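Local coordinates for ScaE cell-surface anchored scaffoldin protein (Ruminococcus flavefaciens, PDB 2ZF9) that probably helps attach the cellulosome to the bacterial cell surface, the chain described here being its type III cohesin, a dockerin-binding module, at residues 11-16 against 178-183; 21-26 against 171-176; 32-37 against 55-60; 48-53 against 128-133; 59-64 against 121-126. All coordinates share one frame; numbering follows the deposited sequence.

How the interactions relate
Strand 50-58 ties three of the contacts together: it pairs with strand 33-41 in interaction 3, with strand 124-132 in interaction 4, and runs out into the loop of interaction 5. Interactions 3 and 5 share G59 and A60, their centres about 8 Å apart. Interaction 1 adjoins interaction 3 through parallel pairing of strands 180-187 and 33-41, with centres about 11 Å apart. Helix 166-178 carries interaction 2 and leads directly into strand 180-187 of interaction 1. Its selenomethionine M171 also meets K63 and Y64 of interaction 5. Interactions 2 and 4 lie on opposite sides of the module's centre, about 32 Å between centres. No ligand or partner dockerin marks a binding site.

Interaction 1. Residues 11-16 against 178-183; sequences GPAAGQ and QGIEQG
I180 turns its side chain toward the chain at 12-13, and its CG1 branch does the touching. This carbon rests 3.5 Å from A13 N and meets A13 CB in an apolar contact at 4.1 Å, although the methyl of A13 as a whole faces away from strand 180-187. With CG1 placed anti to the carbonyl carbon (chi1 -56°), the branch lies beside I180's own backbone N and leans across the A13 peptide.

Two residues on, Q182 also points at the N-terminal segment. A bend at chi2 (-65°) folds its amide back, so that NE2 comes 3.8 Å from A14 CB. NE2 and A14 N are both donors and are not bonded to each other. Instead NE2 gives a hydrogen to water 2, 3.1 Å away, which in turn donates to P12 O, while Q182 OE1 accepts from V147 N in the adjacent strand. Water 1 makes a second bridge, donating to P12 O at 2.6 Å and to I180 O at 2.9 Å. P12 O is therefore gripped by two waters.

At the start of the contact, G11 N bonds to Q178 O at 2.9 Å, reaching it from above the carbonyl plane (51° out) rather than on a lone pair.

The short strand 14-15 continues from here alongside strand 142-149, the antiparallel neighbour of strand 180-187. The N-terminal segment thus lies against the start of the last strand of the jelly-roll beta sandwich typical of cohesins.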
# COMPACT_ATOMS: atom_id res chain seq x y z
N GLY A 11 -7.71 -10.87 -2.60
CA GLY A 11 -7.47 -10.30 -3.93
C GLY A 11 -6.01 -10.02 -4.19
O GLY A 11 -5.22 -9.90 -3.24
N PRO A 12 -5.64 -9.95 -5.47
CA PRO A 12 -4.27 -9.62 -5.89
C PRO A 12 -3.98 -8.12 -5.94
O PRO A 12 -4.90 -7.29 -5.95
CB PRO A 12 -4.21 -10.19 -7.32
CG PRO A 12 -5.56 -9.99 -7.83
CD PRO A 12 -6.47 -10.32 -6.64
N ALA A 13 -2.69 -7.80 -6.00
CA ALA A 13 -2.22 -6.48 -6.35
C ALA A 13 -2.70 -6.11 -7.76
O ALA A 13 -3.01 -7.00 -8.58
CB ALA A 13 -0.67 -6.44 -6.32
N ALA A 14 -2.73 -4.80 -8.04
CA ALA A 14 -2.99 -4.30 -9.40
C ALA A 14 -1.71 -4.46 -10.25
O ALA A 14 -0.65 -4.83 -9.74
CB ALA A 14 -3.44 -2.87 -9.36
N GLY A 15 -1.81 -4.23 -11.57
CA GLY A 15 -0.60 -4.31 -12.41
C GLY A 15 -0.45 -5.68 -13.02
O GLY A 15 -1.38 -6.17 -13.65
N GLN A 16 0.71 -6.29 -12.84
CA GLN A 16 1.04 -7.57 -13.45
C GLN A 16 0.88 -8.73 -12.45
O GLN A 16 1.02 -8.53 -11.24
CB GLN A 16 2.45 -7.51 -14.00
CG GLN A 16 2.58 -6.43 -15.10
CD GLN A 16 3.99 -6.31 -15.68
OE1 GLN A 16 4.80 -7.23 -15.57
NE2 GLN A 16 4.29 -5.16 -16.29
N GLN A 178 -3.19 -12.67 -3.06
CA GLN A 178 -4.44 -12.77 -2.30
C GLN A 178 -4.61 -11.75 -1.16
O GLN A 178 -5.71 -11.58 -0.62
CB GLN A 178 -4.58 -14.19 -1.70
CG GLN A 178 -4.60 -15.35 -2.74
CD GLN A 178 -5.76 -15.26 -3.73
OE1 GLN A 178 -6.76 -14.61 -3.48
NE2 GLN A 178 -5.61 -15.95 -4.87
N GLY A 179 -3.53 -11.07 -0.78
CA GLY A 179 -3.60 -10.32 0.47
C GLY A 179 -3.73 -8.82 0.27
O GLY A 179 -3.40 -8.06 1.18
N ILE A 180 -4.22 -8.38 -0.89
CA ILE A 180 -4.33 -6.93 -1.10
C ILE A 180 -5.78 -6.49 -0.99
O ILE A 180 -6.63 -7.04 -1.69
CB ILE A 180 -3.75 -6.46 -2.46
CG1 ILE A 180 -2.28 -6.89 -2.63
CG2 ILE A 180 -3.93 -4.95 -2.59
CD1 ILE A 180 -1.32 -6.40 -1.50
N GLU A 181 -6.04 -5.53 -0.10
CA GLU A 181 -7.33 -4.86 -0.03
C GLU A 181 -7.16 -3.42 -0.56
O GLU A 181 -6.61 -2.56 0.12
CB GLU A 181 -7.85 -4.92 1.39
CG GLU A 181 -9.29 -4.40 1.61
CD GLU A 181 -9.62 -4.20 3.11
OE1 GLU A 181 -9.07 -4.96 3.96
OE2 GLU A 181 -10.41 -3.27 3.44
N GLN A 182 -7.61 -3.18 -1.79
CA GLN A 182 -7.38 -1.88 -2.42
C GLN A 182 -8.28 -0.82 -1.75
O GLN A 182 -9.31 -1.14 -1.12
CB GLN A 182 -7.68 -1.95 -3.94
CG GLN A 182 -6.88 -3.00 -4.75
CD GLN A 182 -5.37 -2.74 -4.79
OE1 GLN A 182 -4.82 -2.11 -3.89
NE2 GLN A 182 -4.70 -3.24 -5.83
N GLY A 183 -7.88 0.45 -1.89
CA GLY A 183 -8.66 1.52 -1.32
C GLY A 183 -9.11 2.54 -2.34
O GLY A 183 -9.02 2.31 -3.57
O HOH W 1 -7.09 -6.93 -4.56
O HOH W 2 -6.21 -5.16 -7.79

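Interaction 2. Residues 21-26 against 171-176; sequences GNLDVA and MQAWTF
V25 faces helix 166-178 and provides the main contact between this helix and the loop that leads from strand 14-15 to strand 33-41. The helix is an addition to the jelly-roll sandwich of the cohesin module, and the loop packs against the side of it that bears A173 and W174. From CB the valine divides into two methyls that meet successive helix residues. CG1, lying anti to the backbone N (chi1 177°), is directed at the helix backbone and stops 3.6 Å from W174 CA. The same methyl is 4.0 Å from W174 CE3, at the six-membered part of the indole. CG2 goes to the preceding residue instead, 3.9 Å from A173 CB.

That alanine methyl receives a second partner from the loop: L23 CD1 approaches A173 CB to 4.2 Å. A173 is thus met by one leucine branch and one valine branch. L23 also reaches L170 one turn earlier on the helix. Between L23 and V25 the chain bends in an inverse gamma turn centred on D24, and both side chains point to the helix.

No hydrogen bond joins the two segments, and the side-chain contacts are apolar. K31 makes a cation-pi interaction with the indole of W174. At the rim of that ring, near its plane, V25 O lies 3.9 Å from W174 CE3 and A26 CA 4.2 Å from W174 CZ3.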
# COMPACT_ATOMS: atom_id res chain seq x y z
N GLY A 21 5.07 -19.50 -9.05
CA GLY A 21 5.88 -20.66 -9.43
C GLY A 21 5.14 -21.89 -8.98
O GLY A 21 3.91 -21.99 -9.19
N ASN A 22 5.85 -22.79 -8.29
CA ASN A 22 5.23 -24.03 -7.79
C ASN A 22 4.89 -24.04 -6.31
O ASN A 22 4.63 -25.11 -5.74
CB ASN A 22 6.12 -25.24 -8.09
CG ASN A 22 5.92 -25.76 -9.49
OD1 ASN A 22 4.78 -25.80 -10.00
ND2 ASN A 22 7.01 -26.17 -10.14
N LEU A 23 4.85 -22.85 -5.70
CA LEU A 23 4.56 -22.77 -4.29
C LEU A 23 3.09 -23.05 -4.04
O LEU A 23 2.22 -22.69 -4.84
CB LEU A 23 4.94 -21.39 -3.73
CG LEU A 23 6.38 -20.91 -3.88
CD1 LEU A 23 6.37 -19.43 -3.55
CD2 LEU A 23 7.35 -21.63 -2.98
N ASP A 24 2.82 -23.70 -2.94
CA ASP A 24 1.44 -23.94 -2.53
C ASP A 24 1.07 -22.71 -1.70
O ASP A 24 1.26 -22.66 -0.49
CB ASP A 24 1.38 -25.21 -1.70
CG ASP A 24 0.01 -25.49 -1.10
OD1 ASP A 24 -0.92 -24.66 -1.20
OD2 ASP A 24 -0.12 -26.58 -0.50
N VAL A 25 0.56 -21.69 -2.38
CA VAL A 25 0.44 -20.37 -1.74
C VAL A 25 -0.53 -20.41 -0.58
O VAL A 25 -0.30 -19.79 0.43
CB VAL A 25 0.04 -19.28 -2.75
CG1 VAL A 25 -0.16 -17.90 -2.04
CG2 VAL A 25 1.10 -19.19 -3.85
N ALA A 26 -1.62 -21.16 -0.72
CA ALA A 26 -2.65 -21.18 0.32
C ALA A 26 -2.18 -21.87 1.61
O ALA A 26 -2.83 -21.74 2.64
CB ALA A 26 -3.94 -21.82 -0.23
N MSE A 171 4.89 -16.05 2.20
CA MSE A 171 4.13 -14.90 2.69
C MSE A 171 4.12 -13.81 1.61
O MSE A 171 3.14 -13.10 1.46
CB MSE A 171 4.71 -14.39 4.03
CG MSE A 171 5.94 -13.54 3.89
SE MSE A 171 6.48 -12.67 5.62
CE MSE A 171 5.04 -12.32 6.38
N GLN A 172 5.23 -13.66 0.86
CA GLN A 172 5.23 -12.68 -0.24
C GLN A 172 4.24 -13.07 -1.35
O GLN A 172 3.50 -12.23 -1.86
CB GLN A 172 6.62 -12.59 -0.87
CG GLN A 172 6.76 -11.48 -1.91
CD GLN A 172 8.22 -11.19 -2.18
OE1 GLN A 172 8.88 -10.54 -1.38
NE2 GLN A 172 8.73 -11.73 -3.27
N ALA A 173 4.27 -14.34 -1.75
CA ALA A 173 3.35 -14.83 -2.77
C ALA A 173 1.91 -14.63 -2.28
O ALA A 173 1.07 -14.18 -3.05
CB ALA A 173 3.62 -16.32 -3.07
N TRP A 174 1.64 -14.96 -1.01
CA TRP A 174 0.29 -14.72 -0.48
C TRP A 174 -0.05 -13.23 -0.61
O TRP A 174 -1.14 -12.87 -1.04
CB TRP A 174 0.12 -15.18 1.00
CG TRP A 174 -1.26 -14.78 1.48
CD1 TRP A 174 -1.62 -13.60 2.05
CD2 TRP A 174 -2.46 -15.54 1.31
NE1 TRP A 174 -2.99 -13.59 2.27
CE2 TRP A 174 -3.53 -14.77 1.82
CE3 TRP A 174 -2.74 -16.81 0.77
CZ2 TRP A 174 -4.86 -15.22 1.80
CZ3 TRP A 174 -4.07 -17.28 0.76
CH2 TRP A 174 -5.10 -16.49 1.29
N THR A 175 0.87 -12.37 -0.18
CA THR A 175 0.56 -10.95 -0.10
C THR A 175 0.10 -10.39 -1.46
O THR A 175 -0.92 -9.72 -1.56
CB THR A 175 1.80 -10.19 0.33
OG1 THR A 175 2.08 -10.53 1.68
CG2 THR A 175 1.60 -8.66 0.27
N PHE A 176 0.86 -10.67 -2.51
CA PHE A 176 0.60 -10.04 -3.79
C PHE A 176 -0.46 -10.78 -4.61
O PHE A 176 -1.01 -10.21 -5.56
CB PHE A 176 1.90 -9.94 -4.58
CG PHE A 176 2.85 -8.88 -4.02
CD1 PHE A 176 2.49 -7.55 -4.02
CD2 PHE A 176 4.10 -9.24 -3.53
CE1 PHE A 176 3.37 -6.54 -3.52
CE2 PHE A 176 5.01 -8.24 -3.04
CZ PHE A 176 4.62 -6.90 -3.04

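Interaction 3. Residues 32-37 against 55-60; sequences PTLSIT and LSVEGA
S35 O accepts two hydrogen bonds: S56 N donates to it at 2.8 Å, nearly along the C=O axis, and water 4 donates at 3.2 Å. The water also bonds S56 OG, linking the serine hydroxyl to the opposite strand. S35 N completes the pair by giving its hydrogen to S56 O. T33 and E58 form the next hydrogen-bonded pair, with T33 N reaching E58 O at 2.9 Å. Water 3 accepts from T33 OG1 and donates to this same E58 O.

These bonds belong to the antiparallel hairpin of strands 33-41 and 50-58, part of the cohesin jelly roll. T33, S35, S56 and E58 line its polar face, whereas L34, I36, L55 and V57 turn into the core of the sandwich. L34 and V57 lie side by side, their CD2 and CG2 methyls 3.6 Å apart. L55 has CG anti to the backbone N (chi1 172°), which carries its CD1 methyl across the non-hydrogen-bonded pair to within 3.8 Å of I36 CG1. L69 and V147 from other strands cover this apolar side. Where strand 50-58 ends, P32 CG meets A60 CB at 4.0 Å, and F159 touches both residues.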
# COMPACT_ATOMS: atom_id res chain seq x y z
N PRO A 32 -0.18 -12.18 5.23
CA PRO A 32 -0.42 -10.75 5.42
C PRO A 32 -1.59 -10.17 4.63
O PRO A 32 -1.94 -10.65 3.55
CB PRO A 32 0.90 -10.09 4.98
CG PRO A 32 1.95 -11.25 4.96
CD PRO A 32 1.11 -12.46 4.57
N THR A 33 -2.23 -9.15 5.19
CA THR A 33 -3.15 -8.36 4.41
C THR A 33 -2.60 -6.96 4.39
O THR A 33 -2.38 -6.38 5.45
CB THR A 33 -4.56 -8.31 5.04
OG1 THR A 33 -5.07 -9.65 5.15
CG2 THR A 33 -5.51 -7.50 4.18
N LEU A 34 -2.43 -6.41 3.18
CA LEU A 34 -2.10 -5.00 3.05
C LEU A 34 -3.37 -4.32 2.62
O LEU A 34 -4.04 -4.78 1.68
CB LEU A 34 -1.04 -4.79 1.98
CG LEU A 34 0.30 -5.46 2.21
CD1 LEU A 34 1.27 -5.02 1.10
CD2 LEU A 34 0.82 -5.10 3.59
N SER A 35 -3.72 -3.22 3.30
CA SER A 35 -4.96 -2.53 2.96
C SER A 35 -4.74 -1.03 2.88
O SER A 35 -3.92 -0.46 3.63
CB SER A 35 -6.09 -2.88 3.95
OG SER A 35 -5.73 -2.54 5.26
N ILE A 36 -5.46 -0.39 1.97
CA ILE A 36 -5.43 1.08 1.84
C ILE A 36 -6.79 1.61 2.24
O ILE A 36 -7.82 0.97 1.97
CB ILE A 36 -5.07 1.50 0.43
CG1 ILE A 36 -3.61 1.10 0.12
CG2 ILE A 36 -5.35 3.03 0.18
CD1 ILE A 36 -3.22 1.31 -1.35
N THR A 37 -6.77 2.77 2.90
CA THR A 37 -7.97 3.48 3.35
C THR A 37 -9.08 3.50 2.30
O THR A 37 -8.84 3.79 1.13
CB THR A 37 -7.60 4.96 3.73
OG1 THR A 37 -6.45 4.96 4.61
CG2 THR A 37 -8.79 5.65 4.43
N LEU A 55 -1.59 3.06 4.22
CA LEU A 55 -1.34 1.68 3.88
C LEU A 55 -1.06 0.94 5.18
O LEU A 55 -0.11 1.26 5.90
CB LEU A 55 -0.17 1.53 2.90
CG LEU A 55 0.37 0.13 2.55
CD1 LEU A 55 -0.66 -0.69 1.82
CD2 LEU A 55 1.62 0.26 1.65
N SER A 56 -1.91 -0.05 5.48
CA SER A 56 -1.78 -0.83 6.73
C SER A 56 -1.42 -2.28 6.50
O SER A 56 -1.67 -2.82 5.41
CB SER A 56 -3.11 -0.76 7.51
OG SER A 56 -3.34 0.59 7.93
N VAL A 57 -0.85 -2.91 7.54
CA VAL A 57 -0.45 -4.32 7.55
C VAL A 57 -1.20 -5.03 8.68
O VAL A 57 -1.32 -4.49 9.77
CB VAL A 57 1.06 -4.49 7.86
CG1 VAL A 57 1.43 -5.97 7.97
CG2 VAL A 57 1.94 -3.83 6.79
N GLU A 58 -1.74 -6.21 8.39
CA GLU A 58 -2.38 -7.02 9.41
C GLU A 58 -1.91 -8.43 9.20
O GLU A 58 -1.64 -8.83 8.05
CB GLU A 58 -3.90 -6.95 9.25
CG GLU A 58 -4.67 -7.31 10.50
CD GLU A 58 -6.20 -7.34 10.30
OE1 GLU A 58 -6.78 -6.37 9.73
OE2 GLU A 58 -6.80 -8.35 10.73
N GLY A 59 -1.72 -9.18 10.28
CA GLY A 59 -1.46 -10.59 10.17
C GLY A 59 -0.01 -10.94 9.93
O GLY A 59 0.29 -12.09 9.63
N ALA A 60 0.91 -9.98 10.09
CA ALA A 60 2.33 -10.24 9.81
C ALA A 60 3.29 -9.82 10.93
O ALA A 60 4.50 -9.80 10.70
CB ALA A 60 2.72 -9.54 8.51
O HOH W 3 -3.86 -11.00 7.34
O HOH W 4 -5.17 1.47 5.92

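Interaction 4. Residues 48-53 against 128-133; sequences NAKVTM and SFVLQV
Q132 lies across the strand pair and hydrogen-bonds with its side chain to the backbone of the opposite segment. Its NE2 donates to N48 O at 3.0 Å in a nearly straight bond (170°), the oxygen lying in the plane of the amide. The chain is stretched out, with CG anti to the backbone N (chi1 -178°), which carries NE2 to the loop before strand 50-58. K50 passes obliquely over it, CE 3.7 Å from NE2. Were Q132 an alanine, N48 O would probably lose this donor and K50 CE its nearest neighbour on the opposite strand. Water 5 fastens the same end, donating to both N48 OD1 and V133 O.

On the other side of the sheet, M53, a selenomethionine, sets its CB over one face of the F129 ring, 3.8 Å from the centroid, in a CH-pi contact. F129 takes the crowded position with CG between backbone N and carbonyl carbon (chi1 54°), and this folds the ring back against M53. V51 CG2 meets V133 CG2 at 4.0 Å.

Backbone bonds hold these groups in antiparallel register. M53 and F129 bond in both directions, M53 N to F129 O at 2.7 Å, as do V51 and L131, while V133 N donates to A49 O.

Further out, F110 meets the F129 ring edge to face. V145 of strand 142-149 and I185 of strand 180-187 both touch M53 and L131, and the short strands 78-79 and 89-90 pair along the other edge of strand 124-132.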
# COMPACT_ATOMS: atom_id res chain seq x y z
N ASN A 48 -11.19 19.68 -3.94
CA ASN A 48 -9.87 20.11 -3.39
C ASN A 48 -9.48 19.56 -2.02
O ASN A 48 -8.50 20.02 -1.44
CB ASN A 48 -9.73 21.64 -3.35
CG ASN A 48 -10.01 22.27 -4.67
OD1 ASN A 48 -9.38 21.95 -5.68
ND2 ASN A 48 -10.97 23.18 -4.69
N ALA A 49 -10.24 18.59 -1.50
CA ALA A 49 -9.93 18.00 -0.21
C ALA A 49 -8.55 17.34 -0.21
O ALA A 49 -8.17 16.67 -1.17
CB ALA A 49 -10.99 17.02 0.19
N LYS A 50 -7.78 17.59 0.84
CA LYS A 50 -6.49 16.95 1.02
C LYS A 50 -6.72 15.83 2.01
O LYS A 50 -7.04 16.06 3.19
CB LYS A 50 -5.46 17.94 1.52
CG LYS A 50 -5.01 18.90 0.45
CD LYS A 50 -3.99 19.88 1.00
CE LYS A 50 -3.42 20.72 -0.16
NZ LYS A 50 -2.46 21.77 0.32
N VAL A 51 -6.63 14.60 1.51
CA VAL A 51 -7.09 13.46 2.27
C VAL A 51 -5.88 12.65 2.76
O VAL A 51 -5.05 12.20 1.96
CB VAL A 51 -8.05 12.56 1.41
CG1 VAL A 51 -8.57 11.41 2.23
CG2 VAL A 51 -9.24 13.36 0.85
N THR A 52 -5.82 12.41 4.07
CA THR A 52 -4.82 11.49 4.63
C THR A 52 -5.20 10.04 4.35
O THR A 52 -6.27 9.58 4.73
CB THR A 52 -4.67 11.71 6.14
OG1 THR A 52 -4.17 13.03 6.35
CG2 THR A 52 -3.66 10.68 6.74
N MSE A 53 -4.30 9.33 3.67
CA MSE A 53 -4.50 7.92 3.33
C MSE A 53 -3.46 7.07 4.04
O MSE A 53 -2.35 7.55 4.30
CB MSE A 53 -4.37 7.75 1.81
CG MSE A 53 -5.38 8.61 0.98
SE MSE A 53 -7.22 7.94 1.29
CE MSE A 53 -7.12 6.34 0.11
N SER A 128 1.71 6.63 5.84
CA SER A 128 0.65 7.58 5.71
C SER A 128 1.04 8.60 4.62
O SER A 128 2.20 8.95 4.47
CB SER A 128 0.45 8.23 7.09
OG SER A 128 -0.33 9.37 6.98
N PHE A 129 0.07 9.11 3.87
CA PHE A 129 0.35 10.03 2.75
C PHE A 129 -0.93 10.80 2.43
O PHE A 129 -2.02 10.44 2.88
CB PHE A 129 0.88 9.28 1.49
CG PHE A 129 -0.02 8.13 1.02
CD1 PHE A 129 -0.04 6.91 1.70
CD2 PHE A 129 -0.87 8.30 -0.10
CE1 PHE A 129 -0.85 5.85 1.25
CE2 PHE A 129 -1.68 7.24 -0.55
CZ PHE A 129 -1.67 6.02 0.14
N VAL A 130 -0.79 11.88 1.66
CA VAL A 130 -1.92 12.78 1.42
C VAL A 130 -2.18 12.87 -0.08
O VAL A 130 -1.26 13.17 -0.85
CB VAL A 130 -1.62 14.22 1.98
CG1 VAL A 130 -2.73 15.23 1.62
CG2 VAL A 130 -1.46 14.18 3.51
N LEU A 131 -3.45 12.65 -0.48
CA LEU A 131 -3.87 12.79 -1.86
C LEU A 131 -4.91 13.89 -1.91
O LEU A 131 -5.79 13.96 -1.05
CB LEU A 131 -4.47 11.48 -2.41
CG LEU A 131 -3.45 10.34 -2.57
CD1 LEU A 131 -4.13 9.05 -3.02
CD2 LEU A 131 -2.37 10.74 -3.57
N GLN A 132 -4.80 14.75 -2.91
CA GLN A 132 -5.78 15.81 -3.06
C GLN A 132 -6.80 15.51 -4.19
O GLN A 132 -6.44 15.15 -5.31
CB GLN A 132 -5.09 17.17 -3.22
CG GLN A 132 -6.10 18.35 -3.34
CD GLN A 132 -5.40 19.70 -3.46
OE1 GLN A 132 -4.36 19.81 -4.11
NE2 GLN A 132 -5.97 20.74 -2.82
N VAL A 133 -8.06 15.66 -3.85
CA VAL A 133 -9.20 15.41 -4.74
C VAL A 133 -9.36 16.60 -5.69
O VAL A 133 -9.10 17.74 -5.30
CB VAL A 133 -10.45 15.23 -3.86
CG1 VAL A 133 -11.72 15.10 -4.67
CG2 VAL A 133 -10.26 14.01 -2.94
O HOH W 5 -7.46 19.81 -6.33

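Interaction 5. Residues 59-64 against 121-126; sequences GAADKY and GKDGVL
A type II beta turn, A60 to K63, lies in the loop that leaves strand 50-58, and D123 holds its entrance. The D123 carboxylate takes two successive backbone N-H groups: G59 N reaches OD2 at 3.0 Å from above the carboxylate plane, and A60 N meets OD1 at 3.0 Å on its syn lone pair. Water 6 donates to OD2 as well. An asparagine in place of D123 would probably leave one of these two amides facing an NH2 group instead of an acceptor.

Within the turn, D62 N donates to G121 O at 2.9 Å, while the D62 side chain forms a salt bridge with K122, NZ to OD1 at 2.8 Å. The loop is thus fixed to the segment leading into strand 124-132, the strand beside 50-58 in the cohesin sandwich.

After the turn, Y64 lays its ring on G121, whose CA sits over one face, 3.8 Å from the centroid. The close approach of the ring leaves no room for a CB on G121. The tyrosine hydroxyl donates to K122 O at 2.7 Å, in the carbonyl plane and on a lone pair. G121 N returns a bond to Y64 O, and F159 stacks with the tyrosine ring.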
# COMPACT_ATOMS: atom_id res chain seq x y z
N GLY A 59 -1.72 -9.18 10.28
CA GLY A 59 -1.46 -10.59 10.17
C GLY A 59 -0.01 -10.94 9.93
O GLY A 59 0.29 -12.09 9.63
N ALA A 60 0.91 -9.98 10.09
CA ALA A 60 2.33 -10.24 9.81
C ALA A 60 3.29 -9.82 10.93
O ALA A 60 4.50 -9.80 10.70
CB ALA A 60 2.72 -9.54 8.51
N ALA A 61 2.78 -9.47 12.11
CA ALA A 61 3.63 -8.91 13.17
C ALA A 61 4.73 -9.90 13.52
O ALA A 61 4.47 -11.09 13.63
CB ALA A 61 2.81 -8.57 14.41
N ASP A 62 5.96 -9.39 13.65
CA ASP A 62 7.16 -10.17 13.95
C ASP A 62 7.56 -11.18 12.89
O ASP A 62 8.39 -12.05 13.15
CB ASP A 62 7.08 -10.82 15.35
CG ASP A 62 6.74 -9.80 16.43
OD1 ASP A 62 7.35 -8.71 16.41
OD2 ASP A 62 5.86 -10.08 17.27
N LYS A 63 7.00 -11.05 11.69
CA LYS A 63 7.30 -12.04 10.63
C LYS A 63 7.94 -11.46 9.37
O LYS A 63 8.28 -12.20 8.43
CB LYS A 63 6.00 -12.73 10.17
CG LYS A 63 5.22 -13.42 11.29
CD LYS A 63 6.05 -14.50 11.95
CE LYS A 63 5.22 -15.24 13.02
NZ LYS A 63 6.09 -16.34 13.55
N TYR A 64 8.05 -10.14 9.30
CA TYR A 64 8.60 -9.52 8.11
C TYR A 64 9.55 -8.39 8.44
O TYR A 64 9.63 -7.93 9.60
CB TYR A 64 7.44 -9.04 7.18
CG TYR A 64 6.81 -7.74 7.69
CD1 TYR A 64 5.83 -7.76 8.70
CD2 TYR A 64 7.19 -6.50 7.17
CE1 TYR A 64 5.27 -6.56 9.16
CE2 TYR A 64 6.63 -5.30 7.64
CZ TYR A 64 5.69 -5.35 8.65
OH TYR A 64 5.14 -4.19 9.13
N GLY A 121 9.13 -5.94 11.82
CA GLY A 121 7.91 -5.29 11.37
C GLY A 121 6.71 -5.65 12.26
O GLY A 121 6.65 -6.74 12.82
N LYS A 122 5.75 -4.73 12.35
CA LYS A 122 4.53 -4.91 13.15
C LYS A 122 3.28 -4.71 12.28
O LYS A 122 3.36 -4.33 11.12
CB LYS A 122 4.52 -3.89 14.31
CG LYS A 122 5.71 -4.00 15.29
CD LYS A 122 5.63 -5.32 16.09
CE LYS A 122 6.57 -5.31 17.32
NZ LYS A 122 6.49 -6.64 18.02
N ASP A 123 2.11 -5.01 12.87
CA ASP A 123 0.86 -4.70 12.24
C ASP A 123 0.53 -3.23 12.51
O ASP A 123 1.15 -2.61 13.38
CB ASP A 123 -0.22 -5.59 12.84
CG ASP A 123 -0.19 -6.99 12.30
OD1 ASP A 123 0.60 -7.31 11.36
OD2 ASP A 123 -0.97 -7.81 12.83
N GLY A 124 -0.43 -2.69 11.77
CA GLY A 124 -0.83 -1.30 11.94
C GLY A 124 -0.49 -0.48 10.70
O GLY A 124 -0.26 -1.04 9.61
N VAL A 125 -0.43 0.83 10.86
CA VAL A 125 -0.16 1.72 9.71
C VAL A 125 1.34 1.68 9.32
O VAL A 125 2.22 2.03 10.13
CB VAL A 125 -0.55 3.20 10.01
CG1 VAL A 125 -0.13 4.13 8.86
CG2 VAL A 125 -2.05 3.32 10.21
N LEU A 126 1.62 1.27 8.09
CA LEU A 126 2.98 1.25 7.60
C LEU A 126 3.37 2.62 7.03
O LEU A 126 4.46 3.17 7.34
CB LEU A 126 3.14 0.12 6.56
CG LEU A 126 4.54 -0.34 6.17
CD1 LEU A 126 5.16 -1.11 7.31
CD2 LEU A 126 4.53 -1.19 4.85
O HOH W 6 -0.19 -10.24 13.42